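Local coordinates for protein putative secreted lipase (Streptomyces sp. W007, PDB 5H6B) that probably hydrolyses the ester bonds of triacylglycerols, as a secreted, thermostable lipase of the alpha/beta-hydrolase clan, at residues V128-H139 with D185-I195; I80-V91 with M113-L122. One frame throughout, in Å; residues are numbered along the deposited sequence.

Contact 1: V128-H139 with D185-I195; sequences VNALVGIAPDNH and DTVPGVRYTVI. With ZN (zinc ion), chain D.
In both His139 and Asp185 the first torsion (chi1 -48° and -67°) sets CG anti to the carbonyl carbon, and from these positions imidazole and carboxylate converge on one zinc ion. His139 NE2 lies 2.3 Å from the zinc. Asp185 OD1 binds the metal at 2.0 Å and meets the imidazole edge in its plane, although ring and carboxylate as a whole are turned 48° apart. Thr208 O accepts from His139 ND1, and Asp212 N donates to Asp185 OD2, so each ligand is steadied by a second-shell backbone group.

Away from the metal, strands 130-134 and 191-195 run parallel, joined by six backbone hydrogen bonds that begin with Arg191 N to Asn129 O at 2.8 Å and end with Ala135 N to Ile195 O at 2.9 Å. A water donates to both Leu131 O and Thr193 O, bridging two carbonyls that could not bond to each other. At Gly133 a CB would run into Pro136 CG; the proline instead lays CD against Val194 CG1 at 3.7 Å. Thr186 CG2 lies over one face of the Tyr192 ring and Val190 CG1 over the other, both near the rim, and the Tyr192 hydroxyl takes a hydrogen bond from Val187 N at 3.0 Å, which ties the loop before the strand back to the sheet.

The pair belongs to the central parallel sheet of the alpha/beta-hydrolase fold: strand 103-108 flanks 128-134, strand 216-220 flanks 191-196, and helix 115-121 packs on Leu131 and Tyr192.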
loop_
_atom_site.group_PDB
_atom_site.type_symbol
_atom_site.label_atom_id
_atom_site.label_comp_id
_atom_site.label_asym_id
_atom_site.label_seq_id
_atom_site.Cartn_x
_atom_site.Cartn_y
_atom_site.Cartn_z
ATOM N N VAL A 128 8.454 -11.144 -4.315
ATOM C CA VAL A 128 7.096 -10.569 -4.455
ATOM C C VAL A 128 6.420 -10.911 -5.789
ATOM O O VAL A 128 6.950 -10.640 -6.868
ATOM C CB VAL A 128 7.110 -9.029 -4.278
ATOM C CG1 VAL A 128 5.747 -8.415 -4.561
ATOM C CG2 VAL A 128 7.562 -8.663 -2.875
ATOM N N ASN A 129 5.206 -11.434 -5.680
ATOM C CA ASN A 129 4.373 -11.803 -6.821
ATOM C C ASN A 129 3.510 -10.616 -7.303
ATOM O O ASN A 129 3.443 -10.337 -8.500
ATOM C CB ASN A 129 3.497 -13.003 -6.426
ATOM C CG ASN A 129 2.370 -13.266 -7.404
ATOM O OD1 ASN A 129 2.600 -13.724 -8.512
ATOM N ND2 ASN A 129 1.149 -12.998 -6.993
ATOM N N ALA A 130 2.850 -9.936 -6.361
ATOM C CA ALA A 130 1.929 -8.851 -6.680
ATOM C C ALA A 130 2.059 -7.668 -5.719
ATOM O O ALA A 130 2.284 -7.836 -4.512
ATOM C CB ALA A 130 0.489 -9.355 -6.718
ATOM N N LEU A 131 1.967 -6.468 -6.294
ATOM C CA LEU A 131 1.913 -5.242 -5.544
ATOM C C LEU A 131 0.621 -4.533 -5.897
ATOM O O LEU A 131 0.444 -4.075 -7.036
ATOM C CB LEU A 131 3.105 -4.337 -5.871
ATOM C CG LEU A 131 3.072 -2.942 -5.216
ATOM C CD1 LEU A 131 2.905 -3.000 -3.698
ATOM C CD2 LEU A 131 4.310 -2.164 -5.585
ATOM N N VAL A 132 -0.253 -4.418 -4.900
ATOM C CA VAL A 132 -1.508 -3.707 -5.017
ATOM C C VAL A 132 -1.370 -2.398 -4.271
ATOM O O VAL A 132 -1.091 -2.388 -3.072
ATOM C CB VAL A 132 -2.657 -4.536 -4.431
ATOM C CG1 VAL A 132 -3.997 -3.868 -4.698
ATOM C CG2 VAL A 132 -2.610 -5.949 -5.005
ATOM N N GLY A 133 -1.562 -1.301 -5.001
ATOM C CA GLY A 133 -1.465 0.047 -4.485
ATOM C C GLY A 133 -2.853 0.660 -4.452
ATOM O O GLY A 133 -3.556 0.638 -5.455
ATOM N N ILE A 134 -3.235 1.198 -3.289
ATOM C CA ILE A 134 -4.483 1.903 -3.114
ATOM C C ILE A 134 -4.088 3.350 -2.891
ATOM O O ILE A 134 -3.343 3.657 -1.969
ATOM C CB ILE A 134 -5.280 1.388 -1.894
ATOM C CG1 ILE A 134 -5.344 -0.138 -1.884
ATOM C CG2 ILE A 134 -6.690 1.960 -1.909
ATOM C CD1 ILE A 134 -6.069 -0.708 -0.681
ATOM N N ALA A 135 -4.564 4.216 -3.774
ATOM C CA ALA A 135 -4.179 5.615 -3.826
ATOM C C ALA A 135 -2.673 5.861 -3.700
ATOM O O ALA A 135 -2.259 6.765 -2.989
ATOM C CB ALA A 135 -4.963 6.407 -2.795
ATOM N N PRO A 136 -1.841 5.066 -4.399
ATOM C CA PRO A 136 -0.389 5.201 -4.208
ATOM C C PRO A 136 0.189 6.456 -4.885
ATOM O O PRO A 136 -0.178 6.745 -6.032
ATOM C CB PRO A 136 0.148 3.952 -4.887
ATOM C CG PRO A 136 -0.812 3.712 -6.014
ATOM C CD PRO A 136 -2.154 4.147 -5.513
ATOM N N ASP A 137 1.059 7.206 -4.204
ATOM C CA ASP A 137 1.698 8.363 -4.865
ATOM C C ASP A 137 2.942 7.963 -5.648
ATOM O O ASP A 137 4.067 8.368 -5.324
ATOM C CB ASP A 137 1.956 9.531 -3.907
ATOM C CG ASP A 137 2.859 9.176 -2.710
ATOM O OD1 ASP A 137 2.970 8.004 -2.275
ATOM O OD2 ASP A 137 3.438 10.134 -2.186
ATOM N N ASN A 138 2.725 7.222 -6.738
ATOM C CA ASN A 138 3.832 6.534 -7.456
ATOM C C ASN A 138 4.823 7.469 -8.168
ATOM O O ASN A 138 5.967 7.069 -8.424
ATOM C CB ASN A 138 3.291 5.451 -8.411
ATOM C CG ASN A 138 3.001 4.133 -7.690
ATOM O OD1 ASN A 138 3.854 3.632 -6.963
ATOM N ND2 ASN A 138 1.819 3.550 -7.916
ATOM N N HIS A 139 4.378 8.690 -8.479
ATOM C CA HIS A 139 5.264 9.764 -8.958
ATOM C C HIS A 139 5.219 10.983 -8.049
ATOM O O HIS A 139 5.398 12.117 -8.491
ATOM C CB HIS A 139 4.927 10.110 -10.410
ATOM C CG HIS A 139 4.816 8.891 -11.252
ATOM N ND1 HIS A 139 3.642 8.190 -11.367
ATOM C CD2 HIS A 139 5.751 8.172 -11.904
ATOM C CE1 HIS A 139 3.841 7.122 -12.106
ATOM N NE2 HIS A 139 5.110 7.090 -12.446
ATOM N N ASP A 185 8.397 2.183 -14.572
ATOM C CA ASP A 185 7.645 1.996 -13.334
ATOM C C ASP A 185 7.749 0.586 -12.761
ATOM O O ASP A 185 7.734 0.410 -11.538
ATOM C CB ASP A 185 6.172 2.259 -13.580
ATOM C CG ASP A 185 5.877 3.674 -13.903
ATOM O OD1 ASP A 185 6.789 4.509 -13.874
ATOM O OD2 ASP A 185 4.701 3.949 -14.183
ATOM N N THR A 186 7.821 -0.412 -13.641
ATOM C CA THR A 186 7.710 -1.798 -13.224
ATOM C C THR A 186 9.001 -2.597 -13.318
ATOM O O THR A 186 9.990 -2.188 -13.910
ATOM C CB THR A 186 6.573 -2.530 -13.968
ATOM O OG1 THR A 186 6.796 -2.503 -15.377
ATOM C CG2 THR A 186 5.256 -1.869 -13.668
ATOM N N VAL A 187 8.962 -3.742 -12.667
ATOM C CA VAL A 187 10.046 -4.687 -12.605
ATOM C C VAL A 187 9.419 -5.965 -13.156
ATOM O O VAL A 187 8.264 -6.255 -12.848
ATOM C CB VAL A 187 10.539 -4.783 -11.129
ATOM C CG1 VAL A 187 10.770 -6.215 -10.654
ATOM C CG2 VAL A 187 11.773 -3.910 -10.929
ATOM N N PRO A 188 10.153 -6.719 -14.000
ATOM C CA PRO A 188 9.573 -7.973 -14.513
ATOM C C PRO A 188 9.417 -9.024 -13.392
ATOM O O PRO A 188 10.193 -9.019 -12.424
ATOM C CB PRO A 188 10.582 -8.418 -15.595
ATOM C CG PRO A 188 11.874 -7.789 -15.202
ATOM C CD PRO A 188 11.573 -6.560 -14.386
ATOM N N GLY A 189 8.408 -9.885 -13.527
ATOM C CA GLY A 189 8.063 -10.895 -12.518
ATOM C C GLY A 189 6.898 -10.526 -11.598
ATOM O O GLY A 189 6.399 -11.392 -10.879
ATOM N N VAL A 190 6.453 -9.262 -11.617
ATOM C CA VAL A 190 5.474 -8.760 -10.635
ATOM C C VAL A 190 4.184 -8.284 -11.304
ATOM O O VAL A 190 4.218 -7.594 -12.330
ATOM C CB VAL A 190 6.080 -7.616 -9.776
ATOM C CG1 VAL A 190 5.092 -7.140 -8.706
ATOM C CG2 VAL A 190 7.380 -8.083 -9.136
ATOM N N ARG A 191 3.048 -8.657 -10.716
ATOM C CA ARG A 191 1.747 -8.179 -11.172
ATOM C C ARG A 191 1.299 -6.983 -10.327
ATOM O O ARG A 191 1.117 -7.089 -9.118
ATOM C CB ARG A 191 0.719 -9.311 -11.160
ATOM C CG ARG A 191 1.142 -10.475 -12.065
ATOM C CD ARG A 191 0.034 -10.986 -12.982
ATOM N NE ARG A 191 -0.737 -12.084 -12.391
ATOM C CZ ARG A 191 -1.886 -12.567 -12.876
ATOM N NH1 ARG A 191 -2.454 -12.060 -13.973
ATOM N NH2 ARG A 191 -2.483 -13.576 -12.247
ATOM N N TYR A 192 1.136 -5.846 -10.993
ATOM C CA TYR A 192 0.835 -4.576 -10.356
ATOM C C TYR A 192 -0.610 -4.211 -10.581
ATOM O O TYR A 192 -1.084 -4.261 -11.726
ATOM C CB TYR A 192 1.686 -3.468 -10.966
ATOM C CG TYR A 192 3.177 -3.588 -10.756
ATOM C CD1 TYR A 192 3.958 -4.447 -11.543
ATOM C CD2 TYR A 192 3.819 -2.810 -9.803
ATOM C CE1 TYR A 192 5.331 -4.521 -11.373
ATOM C CE2 TYR A 192 5.187 -2.874 -9.636
ATOM C CZ TYR A 192 5.940 -3.725 -10.409
ATOM O OH TYR A 192 7.294 -3.770 -10.181
ATOM N N THR A 193 -1.297 -3.820 -9.503
ATOM C CA THR A 193 -2.642 -3.224 -9.585
ATOM C C THR A 193 -2.614 -1.864 -8.862
ATOM O O THR A 193 -1.908 -1.689 -7.866
ATOM C CB THR A 193 -3.715 -4.145 -8.963
ATOM O OG1 THR A 193 -3.595 -5.473 -9.507
ATOM C CG2 THR A 193 -5.141 -3.615 -9.198
ATOM N N VAL A 194 -3.330 -0.892 -9.414
ATOM C CA VAL A 194 -3.495 0.413 -8.798
ATOM C C VAL A 194 -4.991 0.714 -8.784
ATOM O O VAL A 194 -5.675 0.576 -9.801
ATOM C CB VAL A 194 -2.747 1.527 -9.543
ATOM C CG1 VAL A 194 -3.007 2.879 -8.899
ATOM C CG2 VAL A 194 -1.260 1.253 -9.578
ATOM N N ILE A 195 -5.491 1.087 -7.607
ATOM C CA ILE A 195 -6.863 1.495 -7.434
ATOM C C ILE A 195 -6.786 2.939 -6.958
ATOM O O ILE A 195 -6.208 3.229 -5.907
ATOM C CB ILE A 195 -7.599 0.608 -6.416
ATOM C CG1 ILE A 195 -7.483 -0.871 -6.796
ATOM C CG2 ILE A 195 -9.055 1.033 -6.306
ATOM C CD1 ILE A 195 -7.729 -1.820 -5.655
HETATM ZN ZN ZN D . 6.194 6.348 -14.279
HETATM O O HOH W 1 0.727 -1.458 -7.821
#

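Contact 2: I80-V91 with M113-L122; sequences IDKSAEQLDVFV and MMPNYYLKFL
Val91 N donates to Leu87 O at 2.8 Å, a helical bond between two residues that both touch Tyr118 across the contact. Tyr118 is the knob here, lodged in a hole made by Ala84, Leu87, Asp88 and Val91. With CG anti to the backbone N (chi1 161°), the ring reaches along the helix 80-91 surface until OH presses on Val91 CG1 at 3.3 Å. Leu87 CG lies over one face of the ring near the rim, and Asp88 OD1 approaches CE1 of Tyr118 at 3.5 Å, with carboxylate and ring planes 53° apart. An alanine in place of Tyr118 takes away the ring, and the hollow among Ala84, Leu87, Asp88 and Val91 would probably be left as a gap between the helices.

Helices 80-91 and 115-121 cross at -73°, their axes approaching to 8.5 Å, with the small Ala84 at the crossing, its CA 5.3 Å from that of Tyr118, which probably permits the close approach. Ala84 CB meets Tyr117 CD1 obliquely at 3.6 Å. Tyr117 continues over Asp81, whose CA lies above one ring face, while Phe121 CD2 sits over the centre of the opposite face. Leu122 CD1, just past the end of helix 115-121, rests against Ala84 O at 3.6 Å.

Toward strand 32-35, Leu87 CD2 touches Met114 SD at 3.5 Å. Ile80 CG2 packs on Met114 CG, next to Phe176 of helix 175-181.

Chemically this is an interface held by apolar packing; the Tyr118 hydroxyl is buried without any modelled partner. Its buried charge is Asp88, which binds a zinc ion together with Asp92, and the metal probably offsets the repulsion between these neighbouring carboxylates.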
loop_
_atom_site.group_PDB
_atom_site.type_symbol
_atom_site.label_atom_id
_atom_site.label_comp_id
_atom_site.label_asym_id
_atom_site.label_seq_id
_atom_site.Cartn_x
_atom_site.Cartn_y
_atom_site.Cartn_z
ATOM N N ILE A 80 12.441 7.532 3.151
ATOM C CA ILE A 80 11.683 6.450 2.510
ATOM C C ILE A 80 12.600 5.293 2.076
ATOM O O ILE A 80 12.166 4.136 2.076
ATOM C CB ILE A 80 10.744 6.971 1.386
ATOM C CG1 ILE A 80 9.820 8.054 1.972
ATOM C CG2 ILE A 80 9.914 5.827 0.798
ATOM C CD1 ILE A 80 8.706 8.527 1.084
ATOM N N ASP A 81 13.863 5.584 1.758
ATOM C CA ASP A 81 14.838 4.504 1.497
ATOM C C ASP A 81 15.039 3.609 2.713
ATOM O O ASP A 81 15.062 2.393 2.573
ATOM C CB ASP A 81 16.188 5.019 0.950
ATOM C CG ASP A 81 16.844 6.074 1.835
ATOM O OD1 ASP A 81 16.193 6.601 2.756
ATOM O OD2 ASP A 81 18.017 6.414 1.577
ATOM N N LYS A 82 15.131 4.195 3.907
ATOM C CA LYS A 82 15.178 3.405 5.156
ATOM C C LYS A 82 13.884 2.615 5.356
ATOM O O LYS A 82 13.909 1.459 5.802
ATOM C CB LYS A 82 15.398 4.287 6.396
ATOM C CG LYS A 82 16.642 5.163 6.392
ATOM C CD LYS A 82 17.928 4.362 6.333
ATOM C CE LYS A 82 19.118 5.300 6.365
ATOM N NZ LYS A 82 20.389 4.539 6.461
ATOM N N SER A 83 12.753 3.239 5.040
ATOM C CA SER A 83 11.466 2.545 5.152
ATOM C C SER A 83 11.397 1.289 4.263
ATOM O O SER A 83 10.897 0.228 4.686
ATOM C CB SER A 83 10.312 3.497 4.851
ATOM O OG SER A 83 10.158 4.453 5.894
ATOM N N ALA A 84 11.916 1.411 3.046
ATOM C CA ALA A 84 11.996 0.278 2.129
ATOM C C ALA A 84 12.883 -0.833 2.674
ATOM O O ALA A 84 12.608 -2.003 2.422
ATOM C CB ALA A 84 12.492 0.733 0.758
ATOM N N GLU A 85 13.936 -0.476 3.413
ATOM C CA GLU A 85 14.785 -1.486 4.058
ATOM C C GLU A 85 14.047 -2.188 5.180
ATOM O O GLU A 85 14.183 -3.399 5.327
ATOM C CB GLU A 85 16.120 -0.901 4.549
ATOM C CG GLU A 85 17.048 -1.871 5.310
ATOM C CD GLU A 85 17.292 -3.233 4.621
ATOM O OE1 GLU A 85 17.354 -3.303 3.364
ATOM O OE2 GLU A 85 17.431 -4.251 5.352
ATOM N N GLN A 86 13.241 -1.460 5.954
ATOM C CA GLN A 86 12.390 -2.113 6.985
ATOM C C GLN A 86 11.430 -3.130 6.361
ATOM O O GLN A 86 11.197 -4.216 6.909
ATOM C CB GLN A 86 11.572 -1.088 7.765
ATOM C CG GLN A 86 12.377 -0.143 8.620
ATOM C CD GLN A 86 11.496 0.912 9.235
ATOM O OE1 GLN A 86 11.144 1.899 8.598
ATOM N NE2 GLN A 86 11.128 0.708 10.481
ATOM N N LEU A 87 10.870 -2.752 5.213
ATOM C CA LEU A 87 9.971 -3.620 4.450
ATOM C C LEU A 87 10.706 -4.887 3.998
ATOM O O LEU A 87 10.165 -5.995 4.112
ATOM C CB LEU A 87 9.390 -2.859 3.242
ATOM C CG LEU A 87 8.543 -3.653 2.248
ATOM C CD1 LEU A 87 7.298 -4.192 2.926
ATOM C CD2 LEU A 87 8.183 -2.808 1.033
ATOM N N ASP A 88 11.933 -4.697 3.504
ATOM C CA ASP A 88 12.836 -5.795 3.116
ATOM C C ASP A 88 12.985 -6.838 4.228
ATOM O O ASP A 88 12.647 -8.018 4.020
ATOM C CB ASP A 88 14.206 -5.228 2.698
ATOM C CG ASP A 88 15.116 -6.253 2.013
ATOM O OD1 ASP A 88 14.777 -7.464 1.925
ATOM O OD2 ASP A 88 16.193 -5.809 1.563
ATOM N N VAL A 89 13.458 -6.393 5.396
ATOM C CA VAL A 89 13.592 -7.258 6.595
ATOM C C VAL A 89 12.253 -7.921 6.958
ATOM O O VAL A 89 12.194 -9.127 7.254
ATOM C CB VAL A 89 14.121 -6.455 7.816
ATOM C CG1 VAL A 89 13.973 -7.237 9.120
ATOM C CG2 VAL A 89 15.574 -6.044 7.599
ATOM N N PHE A 90 11.177 -7.139 6.920
ATOM C CA PHE A 90 9.852 -7.651 7.299
ATOM C C PHE A 90 9.346 -8.758 6.356
ATOM O O PHE A 90 8.814 -9.769 6.826
ATOM C CB PHE A 90 8.842 -6.505 7.404
ATOM C CG PHE A 90 7.517 -6.912 7.990
ATOM C CD1 PHE A 90 7.325 -6.923 9.357
ATOM C CD2 PHE A 90 6.456 -7.288 7.163
ATOM C CE1 PHE A 90 6.104 -7.290 9.900
ATOM C CE2 PHE A 90 5.233 -7.647 7.697
ATOM C CZ PHE A 90 5.058 -7.650 9.074
ATOM N N VAL A 91 9.505 -8.578 5.044
ATOM C CA VAL A 91 9.095 -9.616 4.084
ATOM C C VAL A 91 9.916 -10.905 4.281
ATOM O O VAL A 91 9.350 -11.994 4.274
ATOM C CB VAL A 91 9.168 -9.144 2.606
ATOM C CG1 VAL A 91 8.904 -10.305 1.645
ATOM C CG2 VAL A 91 8.162 -8.033 2.337
ATOM N N MET A 113 3.435 3.141 -2.784
ATOM C CA MET A 113 4.564 3.624 -3.575
ATOM C C MET A 113 5.916 3.097 -3.092
ATOM O O MET A 113 6.699 2.601 -3.891
ATOM C CB MET A 113 4.568 5.152 -3.618
ATOM C CG MET A 113 5.809 5.742 -4.276
ATOM S SD MET A 113 7.114 6.024 -3.067
ATOM C CE MET A 113 6.622 7.581 -2.326
ATOM N N MET A 114 6.192 3.234 -1.800
ATOM C CA MET A 114 7.472 2.819 -1.204
ATOM C C MET A 114 7.988 1.407 -1.563
ATOM O O MET A 114 9.186 1.251 -1.734
ATOM C CB MET A 114 7.415 2.979 0.333
ATOM C CG MET A 114 8.596 2.394 1.107
ATOM S SD MET A 114 8.364 0.660 1.505
ATOM C CE MET A 114 7.569 0.801 3.108
ATOM N N PRO A 115 7.116 0.373 -1.627
ATOM C CA PRO A 115 7.568 -0.975 -2.067
ATOM C C PRO A 115 8.240 -1.058 -3.471
ATOM O O PRO A 115 9.023 -1.979 -3.729
ATOM C CB PRO A 115 6.280 -1.788 -2.060
ATOM C CG PRO A 115 5.434 -1.138 -1.007
ATOM C CD PRO A 115 5.749 0.329 -1.077
ATOM N N ASN A 116 7.949 -0.104 -4.353
ATOM C CA ASN A 116 8.635 -0.025 -5.641
ATOM C C ASN A 116 10.139 0.228 -5.487
ATOM O O ASN A 116 10.934 -0.225 -6.317
ATOM C CB ASN A 116 7.983 1.033 -6.525
ATOM C CG ASN A 116 6.536 0.699 -6.845
ATOM O OD1 ASN A 116 5.606 1.391 -6.421
ATOM N ND2 ASN A 116 6.334 -0.378 -7.565
ATOM N N TYR A 117 10.531 0.919 -4.411
ATOM C CA TYR A 117 11.942 1.059 -4.061
ATOM C C TYR A 117 12.561 -0.299 -3.678
ATOM O O TYR A 117 13.672 -0.640 -4.103
ATOM C CB TYR A 117 12.110 2.053 -2.917
ATOM C CG TYR A 117 13.530 2.548 -2.749
ATOM C CD1 TYR A 117 14.473 1.804 -2.041
ATOM C CD2 TYR A 117 13.936 3.749 -3.316
ATOM C CE1 TYR A 117 15.777 2.243 -1.904
ATOM C CE2 TYR A 117 15.239 4.204 -3.170
ATOM C CZ TYR A 117 16.150 3.445 -2.468
ATOM O OH TYR A 117 17.430 3.896 -2.315
ATOM N N TYR A 118 11.832 -1.059 -2.866
ATOM C CA TYR A 118 12.248 -2.404 -2.461
ATOM C C TYR A 118 12.337 -3.325 -3.679
ATOM O O TYR A 118 13.316 -4.045 -3.833
ATOM C CB TYR A 118 11.272 -2.922 -1.405
ATOM C CG TYR A 118 11.215 -4.406 -1.133
ATOM C CD1 TYR A 118 12.276 -5.082 -0.527
ATOM C CD2 TYR A 118 10.049 -5.121 -1.387
ATOM C CE1 TYR A 118 12.197 -6.434 -0.244
ATOM C CE2 TYR A 118 9.961 -6.468 -1.098
ATOM C CZ TYR A 118 11.044 -7.122 -0.534
ATOM O OH TYR A 118 10.925 -8.457 -0.250
ATOM N N LEU A 119 11.325 -3.272 -4.544
ATOM C CA LEU A 119 11.309 -4.071 -5.772
ATOM C C LEU A 119 12.463 -3.749 -6.724
ATOM O O LEU A 119 13.031 -4.658 -7.322
ATOM C CB LEU A 119 9.991 -3.891 -6.534
ATOM C CG LEU A 119 8.731 -4.425 -5.863
ATOM C CD1 LEU A 119 7.553 -4.099 -6.753
ATOM C CD2 LEU A 119 8.837 -5.923 -5.594
ATOM N N LYS A 120 12.792 -2.464 -6.853
ATOM C CA LYS A 120 13.771 -1.995 -7.832
ATOM C C LYS A 120 15.213 -2.050 -7.342
ATOM O O LYS A 120 16.099 -2.410 -8.115
ATOM C CB LYS A 120 13.452 -0.565 -8.273
ATOM C CG LYS A 120 12.269 -0.468 -9.218
ATOM C CD LYS A 120 11.933 0.984 -9.510
ATOM C CE LYS A 120 10.833 1.092 -10.548
ATOM N NZ LYS A 120 10.452 2.508 -10.817
ATOM N N PHE A 121 15.451 -1.674 -6.085
ATOM C CA PHE A 121 16.814 -1.476 -5.580
ATOM C C PHE A 121 17.275 -2.425 -4.475
ATOM O O PHE A 121 18.470 -2.455 -4.187
ATOM C CB PHE A 121 16.982 -0.035 -5.099
ATOM C CG PHE A 121 16.633 0.987 -6.133
ATOM C CD1 PHE A 121 17.366 1.076 -7.315
ATOM C CD2 PHE A 121 15.558 1.859 -5.942
ATOM C CE1 PHE A 121 17.042 2.023 -8.283
ATOM C CE2 PHE A 121 15.231 2.810 -6.904
ATOM C CZ PHE A 121 15.972 2.888 -8.080
ATOM N N LEU A 122 16.365 -3.179 -3.856
ATOM C CA LEU A 122 16.723 -4.101 -2.776
ATOM C C LEU A 122 16.363 -5.549 -3.106
ATOM O O LEU A 122 16.189 -6.364 -2.201
ATOM C CB LEU A 122 16.051 -3.670 -1.462
ATOM C CG LEU A 122 16.262 -2.213 -1.039
ATOM C CD1 LEU A 122 15.489 -1.944 0.240
ATOM C CD2 LEU A 122 17.732 -1.850 -0.842
#

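How the contacts relate
Contact 2 closes in the chain before contact 1 opens, helix 115-121 being followed, after a short loop, by strand 128-134, and their centres lie 13 Å apart. They also touch directly: Asp137 O approaches Met113 CG to 3.3 Å, and Asp185 O comes equally near Lys120 CE, while Pro115 rests on Leu131. Helix 115-121 therefore shares its packing between strand 128-134 and helix 80-91, which itself rests on strand 32-35. Contact 1 holds both His139 and Asp185 of one zinc site; contact 2 supplies Asp88 of another. Both border the probable catalytic centre: Pro115 touches the likely nucleophile elbow that carries Ser109, and Ala135 touches the presumed triad of Ser109, His232 and Asp200.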